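Local coordinates for enhancer of mRNA-decapping protein 4 homolog (Drosophila melanogaster, PDB 2VXG) that probably takes part in mRNA decapping during mRNA degradation and is required for silencing a subset of endogenous miRNA targets, at residues A[53-61]-A[82-93]. Numbering follows the deposited sequence.
Sequences EQKVLLSLI and ALLAINMADPIT
The backbones of helix 54-66 and helix 73-85 come closest where L57 faces A82, with 5.4 Å between their CA atoms, and they spread to 6.6 Å between the CA atoms of Q54 and I86. The two helices form an antiparallel helical hairpin in the all-helical C-terminal domain of Ge-1, and the pairing illustrates how one amide at the start of a helix can hold the linker between the next two. Q54 bends at its second torsion (chi2 -76°), which brings its carboxamide against the linker. NE2 donates to A85 O at 2.9 Å, the acceptor lying in the amide plane, while OE1 accepts twice: from N87 N, nearly straight at the hydrogen but tilted from the carbonyl plane, and from T93 OG1 at 2.9 Å, in that plane on a lone pair. Both polar ends of the amide are thus used, which fixes its flip. Cut back to an alanine, this position would probably leave A85 O and N87 N without these mates and T93 OG1 without its acceptor, opening a gap between helix and linker. Further along helix 54-66 the contact turns apolar: I61 CG1 and L57 CD2 both meet A82 CB, and L58 CD2 reaches I86 CD1 at 4.0 Å, the two side chains crossing at about a right angle. Helix 91-114 closes this core, its L101 touching I86 and its L104 touching I61. D90 caps that helix, OD1 accepting from I92 N and T93 N. The closest carbon pair across the contact is L57 CD1 and A85 CB, 3.5 Å apart, tighter than usual van der Waals contact.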
ATOM      1  N   GLU A  53       8.140   2.149  -7.819  1.00 21.27           N
ATOM      2  CA  GLU A  53       9.317   2.501  -7.055  1.00 20.66           C
ATOM      3  C   GLU A  53       9.204   1.961  -5.654  1.00 19.21           C
ATOM      4  O   GLU A  53       8.108   1.928  -5.113  1.00 19.27           O
ATOM      5  CB  GLU A  53       9.350   4.027  -6.928  1.00 21.27           C
ATOM      6  CG  GLU A  53       9.892   4.683  -8.105  1.00 23.19           C
ATOM      7  CD  GLU A  53       9.653   6.140  -8.084  1.00 22.10           C
ATOM      8  OE1 GLU A  53       9.081   6.661  -7.098  1.00 21.57           O
ATOM      9  OE2 GLU A  53      10.019   6.771  -9.070  1.00 28.89           O
ATOM     10  N   GLN A  54      10.327   1.609  -5.037  1.00 18.67           N
ATOM     11  CA  GLN A  54      10.325   1.226  -3.622  1.00 17.27           C
ATOM     12  C   GLN A  54       9.738   2.302  -2.701  1.00 17.20           C
ATOM     13  O   GLN A  54       9.014   1.970  -1.755  1.00 15.39           O
ATOM     14  CB  GLN A  54      11.723   0.886  -3.134  1.00 17.02           C
ATOM     15  CG  GLN A  54      12.319  -0.380  -3.777  1.00 16.53           C
ATOM     16  CD  GLN A  54      11.745  -1.610  -3.203  1.00 19.52           C
ATOM     17  OE1 GLN A  54      11.943  -1.901  -2.006  1.00 17.69           O
ATOM     18  NE2 GLN A  54      11.042  -2.387  -4.048  1.00 16.76           N
ATOM     19  N   LYS A  55      10.072   3.572  -2.961  1.00 16.53           N
ATOM     20  CA  LYS A  55       9.556   4.658  -2.138  1.00 16.84           C
ATOM     21  C   LYS A  55       8.020   4.754  -2.214  1.00 15.85           C
ATOM     22  O   LYS A  55       7.386   5.096  -1.242  1.00 16.30           O
ATOM     23  CB  LYS A  55      10.274   5.992  -2.384  1.00 16.62           C
ATOM     24  CG  LYS A  55       9.982   6.764  -3.691  1.00 17.96           C
ATOM     25  CD  LYS A  55      10.717   8.125  -3.737  1.00 19.15           C
ATOM     26  CE  LYS A  55      10.874   8.598  -5.205  1.00 21.52           C
ATOM     27  NZ  LYS A  55      12.174   9.241  -5.405  1.00 29.48           N
ATOM     28  N   VAL A  56       7.459   4.418  -3.369  1.00 16.00           N
ATOM     29  CA  VAL A  56       6.018   4.414  -3.599  1.00 15.30           C
ATOM     30  C   VAL A  56       5.407   3.229  -2.862  1.00 14.18           C
ATOM     31  O   VAL A  56       4.388   3.354  -2.218  1.00 14.28           O
ATOM     32  CB  VAL A  56       5.673   4.349  -5.099  1.00 14.46           C
ATOM     33  CG1 VAL A  56       4.228   3.899  -5.312  1.00 13.64           C
ATOM     34  CG2 VAL A  56       5.981   5.719  -5.825  1.00 13.29           C
ATOM     35  N   LEU A  57       6.050   2.086  -2.941  1.00 14.60           N
ATOM     36  CA  LEU A  57       5.532   0.906  -2.238  1.00 14.93           C
ATOM     37  C   LEU A  57       5.433   1.149  -0.740  1.00 14.93           C
ATOM     38  O   LEU A  57       4.399   0.822  -0.143  1.00 15.95           O
ATOM     39  CB  LEU A  57       6.406  -0.323  -2.522  1.00 16.12           C
ATOM     40  CG  LEU A  57       6.377  -0.873  -3.940  1.00 15.08           C
ATOM     41  CD1 LEU A  57       7.473  -1.852  -4.141  1.00 19.19           C
ATOM     42  CD2 LEU A  57       5.033  -1.504  -4.230  1.00 19.27           C
ATOM     43  N   LEU A  58       6.490   1.712  -0.126  1.00 15.01           N
ATOM     44  CA  LEU A  58       6.536   1.933   1.352  1.00 14.89           C
ATOM     45  C   LEU A  58       5.528   2.995   1.819  1.00 15.49           C
ATOM     46  O   LEU A  58       4.940   2.895   2.884  1.00 14.81           O
ATOM     47  CB  LEU A  58       7.930   2.300   1.822  1.00 15.16           C
ATOM     48  CG  LEU A  58       8.984   1.169   1.784  1.00 15.57           C
ATOM     49  CD1 LEU A  58      10.431   1.621   2.064  1.00 14.59           C
ATOM     50  CD2 LEU A  58       8.599  -0.039   2.666  1.00 14.47           C
ATOM     51  N   SER A  59       5.345   4.025   1.014  1.00 14.95           N
ATOM     52  CA  SER A  59       4.298   5.052   1.248  1.00 15.44           C
ATOM     53  C   SER A  59       2.863   4.487   1.136  1.00 15.68           C
ATOM     54  O   SER A  59       2.005   4.793   1.955  1.00 15.74           O
ATOM     55  CB  SER A  59       4.494   6.200   0.247  1.00 15.12           C
ATOM     56  OG  SER A  59       3.496   7.223   0.372  1.00 15.05           O
ATOM     57  N   LEU A  60       2.616   3.691   0.114  1.00 16.67           N
ATOM     58  CA  LEU A  60       1.337   3.023  -0.084  1.00 17.24           C
ATOM     59  C   LEU A  60       1.049   2.135   1.121  1.00 17.17           C
ATOM     60  O   LEU A  60      -0.048   2.204   1.700  1.00 16.09           O
ATOM     61  CB  LEU A  60       1.370   2.215  -1.394  1.00 17.18           C
ATOM     62  CG  LEU A  60       0.146   1.503  -1.931  1.00 18.94           C
ATOM     63  CD1 LEU A  60      -0.934   2.599  -2.132  1.00 20.29           C
ATOM     64  CD2 LEU A  60       0.471   0.768  -3.264  1.00 20.17           C
ATOM     65  N   ILE A  61       2.055   1.379   1.559  1.00 17.35           N
ATOM     66  CA  ILE A  61       1.907   0.535   2.758  1.00 17.73           C
ATOM     67  C   ILE A  61       1.527   1.396   3.989  1.00 18.38           C
ATOM     68  O   ILE A  61       0.582   1.047   4.737  1.00 17.84           O
ATOM     69  CB  ILE A  61       3.202  -0.278   3.105  1.00 17.67           C
ATOM     70  CG1 ILE A  61       3.347  -1.474   2.148  1.00 19.57           C
ATOM     71  CG2 ILE A  61       3.138  -0.803   4.548  1.00 17.59           C
ATOM     72  CD1 ILE A  61       4.741  -2.130   2.193  1.00 17.42           C
ATOM     73  N   ALA A  82       2.350  -5.060  -2.177  1.00 18.81           N
ATOM     74  CA  ALA A  82       3.390  -4.090  -1.887  1.00 18.77           C
ATOM     75  C   ALA A  82       4.437  -4.670  -0.956  1.00 18.45           C
ATOM     76  O   ALA A  82       5.641  -4.489  -1.172  1.00 19.68           O
ATOM     77  CB  ALA A  82       2.806  -2.773  -1.347  1.00 17.56           C
ATOM     78  N   LEU A  83       4.016  -5.388   0.088  1.00 18.99           N
ATOM     79  CA  LEU A  83       4.991  -6.042   0.971  1.00 19.05           C
ATOM     80  C   LEU A  83       5.866  -7.031   0.196  1.00 18.25           C
ATOM     81  O   LEU A  83       7.091  -7.071   0.366  1.00 18.20           O
ATOM     82  CB  LEU A  83       4.272  -6.777   2.131  1.00 19.85           C
ATOM     83  CG  LEU A  83       5.053  -7.607   3.158  1.00 20.55           C
ATOM     84  CD1 LEU A  83       5.810  -6.678   4.109  1.00 22.84           C
ATOM     85  CD2 LEU A  83       4.117  -8.495   3.994  1.00 20.71           C
ATOM     86  N   LEU A  84       5.240  -7.863  -0.623  1.00 17.78           N
ATOM     87  CA  LEU A  84       5.986  -8.866  -1.424  1.00 18.79           C
ATOM     88  C   LEU A  84       6.958  -8.224  -2.399  1.00 18.76           C
ATOM     89  O   LEU A  84       7.910  -8.859  -2.785  1.00 18.83           O
ATOM     90  CB  LEU A  84       5.038  -9.788  -2.180  1.00 17.81           C
ATOM     91  CG  LEU A  84       4.137 -10.718  -1.348  1.00 19.57           C
ATOM     92  CD1 LEU A  84       3.220 -11.474  -2.257  1.00 19.41           C
ATOM     93  CD2 LEU A  84       4.976 -11.708  -0.491  1.00 20.59           C
ATOM     94  N   ALA A  85       6.699  -6.973  -2.791  1.00 19.66           N
ATOM     95  CA  ALA A  85       7.588  -6.219  -3.706  1.00 19.79           C
ATOM     96  C   ALA A  85       8.726  -5.459  -3.027  1.00 20.25           C
ATOM     97  O   ALA A  85       9.630  -4.930  -3.720  1.00 20.38           O
ATOM     98  CB  ALA A  85       6.768  -5.247  -4.549  1.00 19.18           C
ATOM     99  N   ILE A  86       8.698  -5.364  -1.700  1.00 20.65           N
ATOM    100  CA  ILE A  86       9.814  -4.766  -0.959  1.00 21.61           C
ATOM    101  C   ILE A  86      11.138  -5.467  -1.294  1.00 22.25           C
ATOM    102  O   ILE A  86      11.278  -6.692  -1.144  1.00 22.39           O
ATOM    103  CB  ILE A  86       9.623  -4.844   0.561  1.00 20.74           C
ATOM    104  CG1 ILE A  86       8.463  -3.995   1.045  1.00 21.43           C
ATOM    105  CG2 ILE A  86      10.882  -4.365   1.311  1.00 21.11           C
ATOM    106  CD1 ILE A  86       8.306  -4.061   2.601  1.00 22.43           C
ATOM    107  N   ASN A  87      12.116  -4.684  -1.745  1.00 23.16           N
ATOM    108  CA  ASN A  87      13.414  -5.206  -2.100  1.00 23.37           C
ATOM    109  C   ASN A  87      14.385  -4.830  -1.006  1.00 24.30           C
ATOM    110  O   ASN A  87      14.819  -3.680  -0.901  1.00 23.71           O
ATOM    111  CB  ASN A  87      13.899  -4.675  -3.454  1.00 23.24           C
ATOM    112  CG  ASN A  87      15.365  -4.988  -3.706  1.00 23.75           C
ATOM    113  OD1 ASN A  87      15.912  -5.936  -3.144  1.00 22.75           O
ATOM    114  ND2 ASN A  87      16.003  -4.202  -4.553  1.00 24.08           N
ATOM    115  N   MET A  88      14.719  -5.813  -0.183  1.00 25.32           N
ATOM    116  CA  MET A  88      15.592  -5.579   0.964  1.00 26.59           C
ATOM    117  C   MET A  88      17.076  -5.389   0.602  1.00 26.53           C
ATOM    118  O   MET A  88      17.873  -5.082   1.482  1.00 27.86           O
ATOM    119  CB  MET A  88      15.418  -6.693   2.031  1.00 28.02           C
ATOM    120  CG  MET A  88      14.092  -6.654   2.853  1.00 31.22           C
ATOM    121  SD  MET A  88      13.621  -5.007   3.522  1.00 41.62           S
ATOM    122  CE  MET A  88      14.788  -4.847   4.886  1.00 37.50           C
ATOM    123  N   ALA A  89      17.442  -5.559  -0.673  1.00 26.08           N
ATOM    124  CA  ALA A  89      18.776  -5.207  -1.159  1.00 25.12           C
ATOM    125  C   ALA A  89      18.897  -3.724  -1.464  1.00 24.83           C
ATOM    126  O   ALA A  89      20.007  -3.206  -1.620  1.00 25.14           O
ATOM    127  CB  ALA A  89      19.137  -6.017  -2.397  1.00 25.70           C
ATOM    128  N   ASP A  90      17.773  -3.020  -1.566  1.00 23.91           N
ATOM    129  CA  ASP A  90      17.841  -1.578  -1.846  1.00 23.54           C
ATOM    130  C   ASP A  90      18.266  -0.901  -0.541  1.00 21.87           C
ATOM    131  O   ASP A  90      17.591  -1.023   0.443  1.00 20.10           O
ATOM    132  CB  ASP A  90      16.484  -1.079  -2.387  1.00 23.36           C
ATOM    133  CG  ASP A  90      16.440   0.406  -2.638  1.00 24.51           C
ATOM    134  OD1 ASP A  90      16.931   1.199  -1.808  1.00 27.12           O
ATOM    135  OD2 ASP A  90      15.837   0.790  -3.655  1.00 24.41           O
ATOM    136  N   PRO A  91      19.392  -0.171  -0.551  1.00 22.87           N
ATOM    137  CA  PRO A  91      19.919   0.429   0.691  1.00 22.51           C
ATOM    138  C   PRO A  91      18.964   1.435   1.404  1.00 21.85           C
ATOM    139  O   PRO A  91      18.969   1.534   2.637  1.00 21.05           O
ATOM    140  CB  PRO A  91      21.216   1.105   0.230  1.00 23.49           C
ATOM    141  CG  PRO A  91      21.052   1.323  -1.250  1.00 23.83           C
ATOM    142  CD  PRO A  91      20.225   0.167  -1.725  1.00 23.39           C
ATOM    143  N   ILE A  92      18.138   2.131   0.639  1.00 20.91           N
ATOM    144  CA  ILE A  92      17.140   3.025   1.214  1.00 20.73           C
ATOM    145  C   ILE A  92      16.038   2.204   1.851  1.00 20.75           C
ATOM    146  O   ILE A  92      15.625   2.457   2.989  1.00 19.92           O
ATOM    147  CB  ILE A  92      16.542   3.965   0.159  1.00 20.03           C
ATOM    148  CG1 ILE A  92      17.609   5.001  -0.247  1.00 20.82           C
ATOM    149  CG2 ILE A  92      15.299   4.634   0.731  1.00 20.63           C
ATOM    150  CD1 ILE A  92      17.171   6.063  -1.254  1.00 20.92           C
ATOM    151  N   THR A  93      15.557   1.206   1.114  1.00 20.35           N
ATOM    152  CA  THR A  93      14.556   0.327   1.646  1.00 20.29           C
ATOM    153  C   THR A  93      15.054  -0.356   2.921  1.00 21.26           C
ATOM    154  O   THR A  93      14.338  -0.449   3.899  1.00 20.26           O
ATOM    155  CB  THR A  93      14.174  -0.725   0.627  1.00 20.29           C
ATOM    156  OG1 THR A  93      13.629  -0.076  -0.532  1.00 17.90           O
ATOM    157  CG2 THR A  93      13.161  -1.752   1.250  1.00 20.12           C
TER